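Local coordinates for CurJ (Moorea producens 3L, PDB 5TZ6), which probably catalyses dehydration, including vinylogous dehydration, of a carrier-bound polyketide intermediate in curacin biosynthesis, as the dehydratase domain of a polyketide synthase module, at residues 41-46 with 174-179; 47-52 with 80-85; 237-242 with 300-305; 272-277 with 296-301. The protein carries 1 engineered substitution. All blocks are in the same frame, centred on the assembly; numbering follows the deposited sequence.

Contact 1. Residues 41-46 with 174-179; sequences FIVYEQ and RQIHLG. Engineered in segment 41-46: Phe41 (natural residue His). With 7OD ((2E,5R)-5-hydroxy-2-methylhept-2-enoic acid), chain C.
Tyr44 lays one face of its ring on the aliphatic part of Gln175. Gln175 CB sits 3.7 Å from the centroid of the Tyr44 ring and only 11° off its normal, a CH-pi contact, while Gln175 CG shifts toward the phenol end, 3.6 Å from Tyr44 CZ. The glutamine chain bends at chi2, and its amide plane stands 56° from the ring; the contact is made by the methylenes CB and CG. Between the backbones of the same two residues, Tyr44 N donates to Gln175 O at 3.1 Å, in the carbonyl plane. With an alanine at Tyr44, Gln175 CB and CG would probably lose their aromatic cover. Strands 41-43 and 176-178 run nearly antiparallel and join the two halves of the double-hotdog dehydratase fold; a type I' turn from Val43 to Gln46 leads into the next strand. The Ile42–His177 pair is bonded both ways, with His177 N 2.8 Å from Ile42 O. Their side chains share one sheet face, whereas Phe41, Val43, Ile176 and Leu178 occupy the other. There Phe41, engineered in place of the natural histidine, lies alongside Leu178, pointing the same way, with Phe41 CD2 3.4 Å from Leu178 CD2. With chi1 at -162°, its CG is placed opposite the backbone N and the ring reaches the ligand: Phe41 CZ approaches 7OD CAD at 3.7 Å, at the ring edge, and 7OD OAH also lies in the ring plane. Asp219, which touches Phe41, hydrogen-bonds 7OD through OD1.

Contact 2. Residues 47-52 with 80-85; sequences VVVPGA and QALAIP. With 7OD ((2E,5R)-5-hydroxy-2-methylhept-2-enoic acid), chain C.
A water closes one end of the pairing between Val47 and Ile84: it accepts from Val47 N at 2.6 Å and donates to Ile84 O at 2.7 Å, bridging two backbone groups that do not bond directly. Beyond it Ile84 N gives a bond of 2.9 Å to Val47 O, tilted 23° from the carbonyl plane. Val49 N reaches Leu82 O at the same length, but almost in line with the C=O bond. Val48 and Ala83 form the intervening antiparallel non-hydrogen-bonded pair, their CA atoms 4.4 Å apart. These bonds attach the short, loosely paired strand near residues 82-84 to the edge of a small antiparallel sheet, next to strand 46-49, within the dehydratase's hotdog architecture. On one face Val49 CG2 touches both neighbours: it comes 4.0 Å from Leu82 CG, with the two side chains side by side, and 3.9 Å from Ile84 CD1, whose side chain passes at a slant. A Val49 chi1 of 178° sets CG1 anti to the backbone N and leaves CG2 anti to the carbonyl carbon, turned toward both partners. Leu38 adds to this face by touching both Val49 and Ile84. Past the strand, Pro50 occupies the N-cap position of helix 51-65, and Pro50 CA stands 3.7 Å from the ligand methyl 7OD CAK.

Contact 3. Residues 237-242 with 300-305; sequences NETFVP and ANPKIL. With 7OD ((2E,5R)-5-hydroxy-2-methylhept-2-enoic acid), chain C.
This is a strand-to-helix junction beside the ligand pocket in the second hotdog-family region of the dehydratase: strand 239-250 pairs with the end of strand 288-300 just where the chain turns into helix 302-305. The evidence is a two-way antiparallel bridge between Thr239 and Ala300. Thr239 N donates to Ala300 O at 3.0 Å and Ala300 N returns a bond of 2.8 Å to Thr239 O; both donors stand well out of the carbonyl planes, by 26° and 28°. Outward from the bridge, Asn237 and Asn301 lie side by side with their amide planes 51° apart, and Asn237 CB touches Asn301 ND2 at 3.6 Å. The amide oxygen of Asn301 serves its own helix: as N-cap it accepts from Lys303 N through OD1 at 2.9 Å, which helps fix the side chain's rotation; Tyr44 OH is a probable second partner. Arg174 bonds to Glu238 O and so ties the residue before this strand to the turn that follows helix 164-173. Toward the pocket, Val241 and Leu305 reach toward each other tip to tip, CG1 of the valine 3.5 Å from CD2 of the leucine, and Val241 CG2 also meets Ala300 CB. With CG1 opposite the backbone N, the same valine methyl touches the ligand. Pro242 adds its ring, with Pro242 CD 3.5 Å from 7OD CAE and Val241 CG1 3.6 Å from 7OD CAC.

Contact 4. Residues 272-277 with 296-301; sequences GEKFKA and EGRKAN
Glu296 sets its carboxylate among the side chains of Lys274 and Lys276, with OE2 3.4 Å from Lys276 CE and 3.7 Å from Lys274 CD. Both contacts are with methylenes; Lys276 NZ has its salt bridge with Asp268 instead. Gly297 carries the central antiparallel hydrogen-bonded pair of this beta hairpin, formed by strands 274-282 and 288-300: Phe275 N donates to Gly297 O and Gly297 N to Phe275 O, each at 2.9 Å. Arg298 extends from CG to NE and swings back along its own strand, where NE donates to Glu296 OE1 at 2.7 Å, meeting the anti side of that oxygen 28° out of the carboxylate plane. Over one guanidinium face comes Lys274, its NZ 3.5 Å above the plane and its chain bent at chi4 (44°). The guanidinium also makes a cation-pi contact with Phe243. A leucine in place of Arg298 would probably leave Glu296 OE1 without its salt-bridge partner and Phe243 without its cation. Lys299 N then donates to Glu273 O, in the carbonyl plane, and the two side chains cross at about a right angle with Glu273 CG 3.9 Å from Lys299 CB. Three basic side chains thus gather around one carboxylate; with Lys274 NZ 3.6 Å from Arg298 NE, Glu296 probably balances part of the positive charge of Lys274 and Arg298.

Overall arrangement
Contacts 1, 2 and 3 all touch the bound acid, whereas contact 4 stands further back, the nearest atoms of Gly297 and the ligand being about 8 Å apart. Contacts 1 and 2, centres 11 Å apart, lie in one small sheet: strands 41-43 and 46-49 are neighbours, linked by a probable bond from Val48 N to Phe41 O. Contact 3, also 11 Å from contact 1 between centres, packs Pro302 CB against Val43 CG1 at 3.5 Å. Contacts 3 and 4 are closest, with centres 9 Å apart; they share Ala300 and Asn301, and Val241 N probably bonds Arg298 O. Contacts 2 and 4 do not touch, their nearest atoms about 9 Å apart.

Contact 1. Residues 41-46 with 174-179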
loop_
_atom_site.group_PDB
_atom_site.type_symbol
_atom_site.label_atom_id
_atom_site.label_comp_id
_atom_site.label_asym_id
_atom_site.label_seq_id
_atom_site.Cartn_x
_atom_site.Cartn_y
_atom_site.Cartn_z
ATOM N N PHE A 41 -2.701 16.771 22.594
ATOM C CA PHE A 41 -2.169 15.827 23.568
ATOM C C PHE A 41 -0.674 16.113 23.673
ATOM O O PHE A 41 0.120 15.574 22.898
ATOM C CB PHE A 41 -2.454 14.363 23.174
ATOM C CG PHE A 41 -2.326 13.403 24.322
ATOM C CD1 PHE A 41 -1.085 12.916 24.709
ATOM C CD2 PHE A 41 -3.441 13.026 25.051
ATOM C CE1 PHE A 41 -0.965 12.046 25.789
ATOM C CE2 PHE A 41 -3.331 12.160 26.131
ATOM C CZ PHE A 41 -2.092 11.673 26.502
ATOM N N ILE A 42 -0.301 16.979 24.615
ATOM C CA ILE A 42 1.064 17.491 24.742
ATOM C C ILE A 42 1.671 16.916 26.014
ATOM O O ILE A 42 1.165 17.164 27.113
ATOM C CB ILE A 42 1.086 19.031 24.779
ATOM C CG1 ILE A 42 0.303 19.613 23.598
ATOM C CG2 ILE A 42 2.513 19.574 24.828
ATOM C CD1 ILE A 42 0.532 18.872 22.292
ATOM N N VAL A 43 2.757 16.163 25.881
ATOM C CA VAL A 43 3.453 15.578 27.027
ATOM C C VAL A 43 4.854 16.173 27.077
ATOM O O VAL A 43 5.637 16.005 26.133
ATOM C CB VAL A 43 3.508 14.046 26.947
ATOM C CG1 VAL A 43 4.136 13.475 28.204
ATOM C CG2 VAL A 43 2.110 13.478 26.740
ATOM N N TYR A 44 5.175 16.845 28.182
ATOM C CA TYR A 44 6.463 17.518 28.324
ATOM C C TYR A 44 6.821 18.298 27.065
ATOM O O TYR A 44 7.971 18.270 26.610
ATOM C CB TYR A 44 7.579 16.522 28.677
ATOM C CG TYR A 44 7.645 16.171 30.150
ATOM C CD1 TYR A 44 6.906 15.127 30.679
ATOM C CD2 TYR A 44 8.451 16.906 31.020
ATOM C CE1 TYR A 44 6.966 14.820 32.029
ATOM C CE2 TYR A 44 8.518 16.605 32.369
ATOM C CZ TYR A 44 7.772 15.561 32.867
ATOM O OH TYR A 44 7.829 15.253 34.207
ATOM N N GLU A 45 5.837 18.996 26.498
ATOM C CA GLU A 45 5.962 19.887 25.342
ATOM C C GLU A 45 6.093 19.154 24.011
ATOM O O GLU A 45 6.404 19.794 22.991
ATOM C CB GLU A 45 7.128 20.867 25.503
ATOM C CG GLU A 45 7.014 21.742 26.745
ATOM C CD GLU A 45 8.092 22.809 26.813
ATOM O OE1 GLU A 45 7.810 23.912 27.332
ATOM O OE2 GLU A 45 9.217 22.549 26.337
ATOM N N GLN A 46 5.834 17.855 23.961
ATOM C CA GLN A 46 5.946 17.089 22.730
ATOM C C GLN A 46 4.575 16.589 22.307
ATOM O O GLN A 46 3.741 16.247 23.150
ATOM C CB GLN A 46 6.882 15.888 22.887
ATOM C CG GLN A 46 8.291 16.212 23.350
ATOM C CD GLN A 46 9.148 14.960 23.449
ATOM O OE1 GLN A 46 9.666 14.628 24.514
ATOM N NE2 GLN A 46 9.294 14.254 22.331
ATOM N N ARG A 174 1.241 16.747 35.970
ATOM C CA ARG A 174 2.222 15.781 35.500
ATOM C C ARG A 174 2.786 16.135 34.131
ATOM O O ARG A 174 3.425 15.288 33.500
ATOM C CB ARG A 174 1.617 14.372 35.463
ATOM C CG ARG A 174 1.647 13.662 36.811
ATOM C CD ARG A 174 0.488 14.101 37.697
ATOM N NE ARG A 174 0.518 13.430 38.995
ATOM C CZ ARG A 174 -0.197 13.813 40.050
ATOM N NH1 ARG A 174 -1.006 14.860 39.956
ATOM N NH2 ARG A 174 -0.103 13.154 41.197
ATOM N N GLN A 175 2.559 17.359 33.657
ATOM C CA GLN A 175 3.004 17.816 32.345
ATOM C C GLN A 175 2.261 17.132 31.210
ATOM O O GLN A 175 2.774 17.060 30.090
ATOM C CB GLN A 175 4.511 17.621 32.161
ATOM C CG GLN A 175 5.312 18.117 33.330
ATOM C CD GLN A 175 4.933 19.521 33.712
ATOM O OE1 GLN A 175 4.724 20.381 32.851
ATOM N NE2 GLN A 175 4.805 19.760 35.007
ATOM N N ILE A 176 1.072 16.608 31.475
ATOM C CA ILE A 176 0.200 16.079 30.435
ATOM C C ILE A 176 -0.857 17.146 30.183
ATOM O O ILE A 176 -1.861 17.234 30.897
ATOM C CB ILE A 176 -0.411 14.730 30.819
ATOM C CG1 ILE A 176 0.696 13.700 31.044
ATOM C CG2 ILE A 176 -1.336 14.246 29.719
ATOM C CD1 ILE A 176 0.209 12.396 31.625
ATOM N N HIS A 177 -0.613 17.966 29.164
ATOM C CA HIS A 177 -1.445 19.116 28.828
ATOM C C HIS A 177 -2.438 18.682 27.753
ATOM O O HIS A 177 -2.057 18.453 26.594
ATOM C CB HIS A 177 -0.575 20.270 28.337
ATOM C CG HIS A 177 0.319 20.856 29.387
ATOM N ND1 HIS A 177 1.104 21.965 29.157
ATOM C CD2 HIS A 177 0.523 20.513 30.681
ATOM C CE1 HIS A 177 1.769 22.269 30.257
ATOM N NE2 HIS A 177 1.431 21.406 31.198
ATOM N N LEU A 178 -3.707 18.570 28.140
ATOM C CA LEU A 178 -4.777 18.147 27.243
ATOM C C LEU A 178 -5.457 19.373 26.649
ATOM O O LEU A 178 -5.950 20.232 27.387
ATOM C CB LEU A 178 -5.801 17.291 27.992
ATOM C CG LEU A 178 -5.366 15.939 28.569
ATOM C CD1 LEU A 178 -6.526 15.272 29.294
ATOM C CD2 LEU A 178 -4.803 15.010 27.500
ATOM N N GLY A 179 -5.507 19.444 25.324
ATOM C CA GLY A 179 -6.231 20.507 24.657
ATOM C C GLY A 179 -7.732 20.261 24.689
ATOM O O GLY A 179 -8.240 19.370 25.372
HETATM O OAB 7OD C . 1.718 9.733 28.649
HETATM C CAA 7OD C . 1.493 8.873 27.773
HETATM O OAI 7OD C . 2.425 8.474 27.039
HETATM C CAC 7OD C . 0.078 8.308 27.601
HETATM C CAK 7OD C . -0.192 7.251 26.519
HETATM C CAD 7OD C . -1.069 8.796 28.502
HETATM C CAE 7OD C . -2.470 8.198 28.292
HETATM C CAF 7OD C . -3.551 8.607 29.322
HETATM O OAH 7OD C . -4.433 9.557 28.716
HETATM C CAG 7OD C . -2.990 9.215 30.614
HETATM C CAJ 7OD C . -4.103 9.209 31.664
#

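Contact 2. Residues 47-52 with 80-85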
loop_
_atom_site.group_PDB
_atom_site.type_symbol
_atom_site.label_atom_id
_atom_site.label_comp_id
_atom_site.label_asym_id
_atom_site.label_seq_id
_atom_site.Cartn_x
_atom_site.Cartn_y
_atom_site.Cartn_z
ATOM N N VAL A 47 4.342 16.560 20.997
ATOM C CA VAL A 47 3.138 15.922 20.485
ATOM C C VAL A 47 3.303 14.418 20.629
ATOM O O VAL A 47 4.246 13.829 20.089
ATOM C CB VAL A 47 2.890 16.312 19.027
ATOM C CG1 VAL A 47 1.747 15.495 18.454
ATOM C CG2 VAL A 47 2.595 17.798 18.927
ATOM N N VAL A 48 2.373 13.788 21.339
ATOM C CA VAL A 48 2.425 12.359 21.609
ATOM C C VAL A 48 1.098 11.740 21.213
ATOM O O VAL A 48 0.030 12.308 21.473
ATOM C CB VAL A 48 2.741 12.067 23.091
ATOM C CG1 VAL A 48 2.514 10.591 23.400
ATOM C CG2 VAL A 48 4.173 12.455 23.413
ATOM N N VAL A 49 1.162 10.572 20.575
ATOM C CA VAL A 49 -0.013 9.799 20.214
ATOM C C VAL A 49 -0.271 8.798 21.334
ATOM O O VAL A 49 0.550 7.878 21.515
ATOM C CB VAL A 49 0.170 9.083 18.873
ATOM C CG1 VAL A 49 -1.056 8.245 18.564
ATOM C CG2 VAL A 49 0.441 10.087 17.768
ATOM N N PRO A 50 -1.358 8.909 22.082
ATOM C CA PRO A 50 -1.624 7.948 23.151
ATOM C C PRO A 50 -2.073 6.599 22.601
ATOM O O PRO A 50 -2.501 6.472 21.452
ATOM C CB PRO A 50 -2.737 8.622 23.959
ATOM C CG PRO A 50 -3.451 9.471 22.955
ATOM C CD PRO A 50 -2.388 9.968 22.014
ATOM N N GLY A 51 -1.965 5.578 23.459
ATOM C CA GLY A 51 -2.378 4.234 23.065
ATOM C C GLY A 51 -3.811 4.184 22.562
ATOM O O GLY A 51 -4.112 3.533 21.551
ATOM N N ALA A 52 -4.719 4.854 23.274
ATOM C CA ALA A 52 -6.118 4.950 22.870
ATOM C C ALA A 52 -6.228 5.230 21.378
ATOM O O ALA A 52 -7.081 4.662 20.685
ATOM C CB ALA A 52 -6.828 6.045 23.671
ATOM N N GLN A 80 6.057 1.012 23.104
ATOM C CA GLN A 80 6.794 2.262 22.946
ATOM C C GLN A 80 5.843 3.363 22.500
ATOM O O GLN A 80 5.105 3.192 21.524
ATOM C CB GLN A 80 7.922 2.110 21.917
ATOM C CG GLN A 80 8.881 3.287 21.860
ATOM C CD GLN A 80 10.041 3.054 20.910
ATOM O OE1 GLN A 80 10.367 1.915 20.570
ATOM N NE2 GLN A 80 10.660 4.140 20.458
ATOM N N ALA A 81 5.877 4.492 23.203
ATOM C CA ALA A 81 5.036 5.626 22.851
ATOM C C ALA A 81 5.493 6.253 21.540
ATOM O O ALA A 81 6.681 6.258 21.206
ATOM C CB ALA A 81 5.063 6.680 23.958
ATOM N N LEU A 82 4.532 6.784 20.793
ATOM C CA LEU A 82 4.802 7.459 19.531
ATOM C C LEU A 82 4.810 8.968 19.757
ATOM O O LEU A 82 3.819 9.536 20.227
ATOM C CB LEU A 82 3.762 7.076 18.479
ATOM C CG LEU A 82 3.768 7.908 17.197
ATOM C CD1 LEU A 82 5.173 8.034 16.633
ATOM C CD2 LEU A 82 2.843 7.282 16.173
ATOM N N ALA A 83 5.925 9.611 19.434
ATOM C CA ALA A 83 6.048 11.058 19.527
ATOM C C ALA A 83 6.350 11.612 18.145
ATOM O O ALA A 83 7.087 11.002 17.366
ATOM C CB ALA A 83 7.141 11.473 20.518
ATOM N N ILE A 84 5.789 12.776 17.851
ATOM C CA ILE A 84 5.904 13.358 16.519
ATOM C C ILE A 84 6.660 14.676 16.621
ATOM O O ILE A 84 6.154 15.635 17.220
ATOM C CB ILE A 84 4.521 13.552 15.886
ATOM C CG1 ILE A 84 3.785 12.214 15.821
ATOM C CG2 ILE A 84 4.652 14.170 14.504
ATOM C CD1 ILE A 84 2.406 12.317 15.232
ATOM N N PRO A 85 7.864 14.768 16.061
ATOM C CA PRO A 85 8.610 16.029 16.121
ATOM C C PRO A 85 7.809 17.175 15.522
ATOM O O PRO A 85 6.869 16.978 14.747
ATOM C CB PRO A 85 9.877 15.740 15.304
ATOM C CG PRO A 85 9.554 14.523 14.493
ATOM C CD PRO A 85 8.586 13.728 15.312
HETATM O OAB 7OD C . 1.718 9.733 28.649
HETATM C CAA 7OD C . 1.493 8.873 27.773
HETATM O OAI 7OD C . 2.425 8.474 27.039
HETATM C CAC 7OD C . 0.078 8.308 27.601
HETATM C CAK 7OD C . -0.192 7.251 26.519
HETATM C CAD 7OD C . -1.069 8.796 28.502
HETATM C CAE 7OD C . -2.470 8.198 28.292
HETATM C CAF 7OD C . -3.551 8.607 29.322
HETATM O OAH 7OD C . -4.433 9.557 28.716
HETATM C CAG 7OD C . -2.990 9.215 30.614
HETATM C CAJ 7OD C . -4.103 9.209 31.664
HETATM O O HOH W 1 6.292 17.210 19.411
#

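Contact 3. Residues 237-242 with 300-305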
loop_
_atom_site.group_PDB
_atom_site.type_symbol
_atom_site.label_atom_id
_atom_site.label_comp_id
_atom_site.label_asym_id
_atom_site.label_seq_id
_atom_site.Cartn_x
_atom_site.Cartn_y
_atom_site.Cartn_z
ATOM N N ASN A 237 5.449 13.606 40.255
ATOM C CA ASN A 237 5.849 13.511 38.855
ATOM C C ASN A 237 5.139 12.384 38.114
ATOM O O ASN A 237 5.147 12.375 36.877
ATOM C CB ASN A 237 7.359 13.314 38.724
ATOM C CG ASN A 237 8.135 14.583 38.995
ATOM O OD1 ASN A 237 7.576 15.675 38.945
ATOM N ND2 ASN A 237 9.431 14.450 39.264
ATOM N N GLU A 238 4.542 11.435 38.834
ATOM C CA GLU A 238 4.038 10.198 38.256
ATOM C C GLU A 238 2.516 10.179 38.214
ATOM O O GLU A 238 1.842 10.749 39.076
ATOM C CB GLU A 238 4.493 8.996 39.087
ATOM C CG GLU A 238 5.963 8.653 39.002
ATOM C CD GLU A 238 6.362 7.604 40.030
ATOM O OE1 GLU A 238 7.454 7.018 39.894
ATOM O OE2 GLU A 238 5.578 7.366 40.976
ATOM N N THR A 239 1.985 9.494 37.206
ATOM C CA THR A 239 0.570 9.166 37.145
ATOM C C THR A 239 0.431 7.767 36.565
ATOM O O THR A 239 1.395 7.189 36.055
ATOM C CB THR A 239 -0.207 10.192 36.306
ATOM O OG1 THR A 239 -1.613 9.940 36.420
ATOM C CG2 THR A 239 0.221 10.129 34.843
ATOM N N PHE A 240 -0.781 7.216 36.641
ATOM C CA PHE A 240 -1.048 5.904 36.060
ATOM C C PHE A 240 -1.203 6.060 34.551
ATOM O O PHE A 240 -2.086 6.784 34.087
ATOM C CB PHE A 240 -2.300 5.277 36.677
ATOM C CG PHE A 240 -2.132 4.870 38.120
ATOM C CD1 PHE A 240 -1.457 3.706 38.454
ATOM C CD2 PHE A 240 -2.646 5.654 39.144
ATOM C CE1 PHE A 240 -1.293 3.330 39.780
ATOM C CE2 PHE A 240 -2.485 5.285 40.474
ATOM C CZ PHE A 240 -1.806 4.119 40.791
ATOM N N VAL A 241 -0.348 5.386 33.791
ATOM C CA VAL A 241 -0.400 5.444 32.332
ATOM C C VAL A 241 -0.942 4.124 31.793
ATOM O O VAL A 241 -0.618 3.054 32.330
ATOM C CB VAL A 241 0.975 5.774 31.737
ATOM C CG1 VAL A 241 0.865 5.943 30.227
ATOM C CG2 VAL A 241 1.518 7.039 32.375
ATOM N N PRO A 242 -1.802 4.150 30.777
ATOM C CA PRO A 242 -2.338 2.894 30.238
ATOM C C PRO A 242 -1.213 1.974 29.797
ATOM O O PRO A 242 -0.320 2.369 29.043
ATOM C CB PRO A 242 -3.192 3.355 29.056
ATOM C CG PRO A 242 -3.639 4.730 29.451
ATOM C CD PRO A 242 -2.488 5.331 30.224
ATOM N N ALA A 300 3.923 5.969 36.344
ATOM C CA ALA A 300 5.094 6.257 35.535
ATOM C C ALA A 300 5.253 7.760 35.379
ATOM O O ALA A 300 4.293 8.525 35.502
ATOM C CB ALA A 300 5.004 5.584 34.162
ATOM N N ASN A 301 6.485 8.167 35.116
ATOM C CA ASN A 301 6.773 9.543 34.756
ATOM C C ASN A 301 6.670 9.672 33.245
ATOM O O ASN A 301 7.467 9.049 32.531
ATOM C CB ASN A 301 8.161 9.938 35.225
ATOM C CG ASN A 301 8.458 11.411 35.010
ATOM O OD1 ASN A 301 8.055 12.002 34.005
ATOM N ND2 ASN A 301 9.178 12.010 35.955
ATOM N N PRO A 302 5.722 10.445 32.714
ATOM C CA PRO A 302 5.560 10.489 31.252
ATOM C C PRO A 302 6.824 10.892 30.526
ATOM O O PRO A 302 7.019 10.493 29.361
ATOM C CB PRO A 302 4.437 11.518 31.057
ATOM C CG PRO A 302 3.661 11.463 32.343
ATOM C CD PRO A 302 4.712 11.263 33.408
ATOM N N LYS A 303 7.718 11.626 31.195
ATOM C CA LYS A 303 9.001 11.950 30.585
ATOM C C LYS A 303 9.734 10.689 30.155
ATOM O O LYS A 303 10.292 10.632 29.052
ATOM C CB LYS A 303 9.875 12.742 31.556
ATOM C CG LYS A 303 11.213 13.116 30.934
ATOM C CD LYS A 303 12.280 13.490 31.959
ATOM C CE LYS A 303 11.932 14.734 32.747
ATOM N NZ LYS A 303 13.051 15.109 33.667
ATOM N N ILE A 304 9.737 9.660 31.009
ATOM C CA ILE A 304 10.525 8.472 30.705
ATOM C C ILE A 304 9.862 7.660 29.604
ATOM O O ILE A 304 10.549 7.017 28.801
ATOM C CB ILE A 304 10.755 7.630 31.974
ATOM C CG1 ILE A 304 11.042 8.533 33.177
ATOM C CG2 ILE A 304 11.906 6.651 31.760
ATOM C CD1 ILE A 304 12.316 9.342 33.048
ATOM N N LEU A 305 8.529 7.687 29.528
ATOM C CA LEU A 305 7.861 7.058 28.397
ATOM C C LEU A 305 8.246 7.733 27.093
ATOM O O LEU A 305 8.349 7.066 26.059
ATOM C CB LEU A 305 6.345 7.075 28.580
ATOM C CG LEU A 305 5.737 5.861 29.293
ATOM C CD1 LEU A 305 6.444 5.573 30.613
ATOM C CD2 LEU A 305 4.240 6.060 29.510
HETATM O OAB 7OD C . 1.718 9.733 28.649
HETATM C CAA 7OD C . 1.493 8.873 27.773
HETATM O OAI 7OD C . 2.425 8.474 27.039
HETATM C CAC 7OD C . 0.078 8.308 27.601
HETATM C CAK 7OD C . -0.192 7.251 26.519
HETATM C CAD 7OD C . -1.069 8.796 28.502
HETATM C CAE 7OD C . -2.470 8.198 28.292
HETATM C CAF 7OD C . -3.551 8.607 29.322
HETATM O OAH 7OD C . -4.433 9.557 28.716
HETATM C CAG 7OD C . -2.990 9.215 30.614
HETATM C CAJ 7OD C . -4.103 9.209 31.664
#

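Contact 4. Residues 272-277 with 296-301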
loop_
_atom_site.group_PDB
_atom_site.type_symbol
_atom_site.label_atom_id
_atom_site.label_comp_id
_atom_site.label_asym_id
_atom_site.label_seq_id
_atom_site.Cartn_x
_atom_site.Cartn_y
_atom_site.Cartn_z
ATOM N N GLY A 272 1.234 -1.382 44.652
ATOM C CA GLY A 272 0.536 -0.111 44.661
ATOM C C GLY A 272 0.846 0.757 43.459
ATOM O O GLY A 272 0.530 1.951 43.438
ATOM N N GLU A 273 1.459 0.161 42.441
ATOM C CA GLU A 273 1.783 0.862 41.212
ATOM C C GLU A 273 0.914 0.432 40.045
ATOM O O GLU A 273 1.019 1.023 38.964
ATOM C CB GLU A 273 3.265 0.673 40.858
ATOM C CG GLU A 273 4.159 1.725 41.498
ATOM C CD GLU A 273 5.559 1.223 41.783
ATOM O OE1 GLU A 273 5.700 0.229 42.526
ATOM O OE2 GLU A 273 6.521 1.831 41.266
ATOM N N LYS A 274 0.078 -0.582 40.226
ATOM C CA LYS A 274 -0.838 -1.041 39.194
ATOM C C LYS A 274 -2.255 -0.646 39.578
ATOM O O LYS A 274 -2.694 -0.904 40.704
ATOM C CB LYS A 274 -0.762 -2.556 39.026
ATOM C CG LYS A 274 0.568 -3.076 38.538
ATOM C CD LYS A 274 0.580 -4.591 38.599
ATOM C CE LYS A 274 1.771 -5.159 37.870
ATOM N NZ LYS A 274 3.008 -4.396 38.184
ATOM N N PHE A 275 -2.963 -0.020 38.647
ATOM C CA PHE A 275 -4.381 0.264 38.811
ATOM C C PHE A 275 -5.150 -0.548 37.780
ATOM O O PHE A 275 -4.900 -0.421 36.573
ATOM C CB PHE A 275 -4.680 1.752 38.655
ATOM C CG PHE A 275 -6.043 2.130 39.138
ATOM C CD1 PHE A 275 -7.125 2.098 38.279
ATOM C CD2 PHE A 275 -6.249 2.475 40.463
ATOM C CE1 PHE A 275 -8.386 2.427 38.727
ATOM C CE2 PHE A 275 -7.506 2.804 40.917
ATOM C CZ PHE A 275 -8.577 2.782 40.049
ATOM N N LYS A 276 -6.090 -1.365 38.258
ATOM C CA LYS A 276 -6.862 -2.271 37.416
ATOM C C LYS A 276 -8.337 -1.890 37.450
ATOM O O LYS A 276 -8.893 -1.597 38.516
ATOM C CB LYS A 276 -6.680 -3.726 37.854
ATOM C CG LYS A 276 -5.230 -4.191 37.869
ATOM C CD LYS A 276 -5.071 -5.522 38.593
ATOM C CE LYS A 276 -3.664 -6.076 38.412
ATOM N NZ LYS A 276 -3.517 -7.440 38.992
ATOM N N ALA A 277 -8.967 -1.901 36.276
ATOM C CA ALA A 277 -10.307 -1.358 36.125
ATOM C C ALA A 277 -11.048 -2.035 34.978
ATOM O O ALA A 277 -10.439 -2.544 34.033
ATOM C CB ALA A 277 -10.248 0.148 35.872
ATOM N N GLU A 296 -5.301 -2.124 32.700
ATOM C CA GLU A 296 -4.257 -1.914 33.694
ATOM C C GLU A 296 -3.426 -0.709 33.289
ATOM O O GLU A 296 -2.859 -0.683 32.183
ATOM C CB GLU A 296 -3.353 -3.134 33.864
ATOM C CG GLU A 296 -2.286 -2.897 34.934
ATOM C CD GLU A 296 -1.377 -4.091 35.174
ATOM O OE1 GLU A 296 -0.201 -4.035 34.755
ATOM O OE2 GLU A 296 -1.834 -5.084 35.779
ATOM N N GLY A 297 -3.374 0.282 34.180
ATOM C CA GLY A 297 -2.437 1.385 34.073
ATOM C C GLY A 297 -1.364 1.208 35.134
ATOM O O GLY A 297 -1.589 0.563 36.162
ATOM N N ARG A 298 -0.191 1.772 34.883
ATOM C CA ARG A 298 0.921 1.666 35.816
ATOM C C ARG A 298 1.511 3.039 36.071
ATOM O O ARG A 298 1.644 3.847 35.145
ATOM C CB ARG A 298 2.011 0.729 35.304
ATOM C CG ARG A 298 1.569 -0.704 35.213
ATOM C CD ARG A 298 2.748 -1.632 35.078
ATOM N NE ARG A 298 2.323 -3.017 34.933
ATOM C CZ ARG A 298 3.155 -4.026 34.713
ATOM N NH1 ARG A 298 4.458 -3.804 34.616
ATOM N NH2 ARG A 298 2.684 -5.257 34.590
ATOM N N LYS A 299 1.874 3.286 37.329
ATOM C CA LYS A 299 2.509 4.542 37.700
ATOM C C LYS A 299 3.756 4.754 36.857
ATOM O O LYS A 299 4.552 3.831 36.661
ATOM C CB LYS A 299 2.879 4.522 39.182
ATOM C CG LYS A 299 1.726 4.783 40.131
ATOM C CD LYS A 299 1.822 6.166 40.749
ATOM C CE LYS A 299 0.959 6.276 41.997
ATOM N NZ LYS A 299 1.056 7.627 42.621
ATOM N N ALA A 300 3.923 5.969 36.344
ATOM C CA ALA A 300 5.094 6.257 35.535
ATOM C C ALA A 300 5.253 7.760 35.379
ATOM O O ALA A 300 4.293 8.525 35.502
ATOM C CB ALA A 300 5.004 5.584 34.162
ATOM N N ASN A 301 6.485 8.167 35.116
ATOM C CA ASN A 301 6.773 9.543 34.756
ATOM C C ASN A 301 6.670 9.672 33.245
ATOM O O ASN A 301 7.467 9.049 32.531
ATOM C CB ASN A 301 8.161 9.938 35.225
ATOM C CG ASN A 301 8.458 11.411 35.010
ATOM O OD1 ASN A 301 8.055 12.002 34.005
ATOM N ND2 ASN A 301 9.178 12.010 35.955
#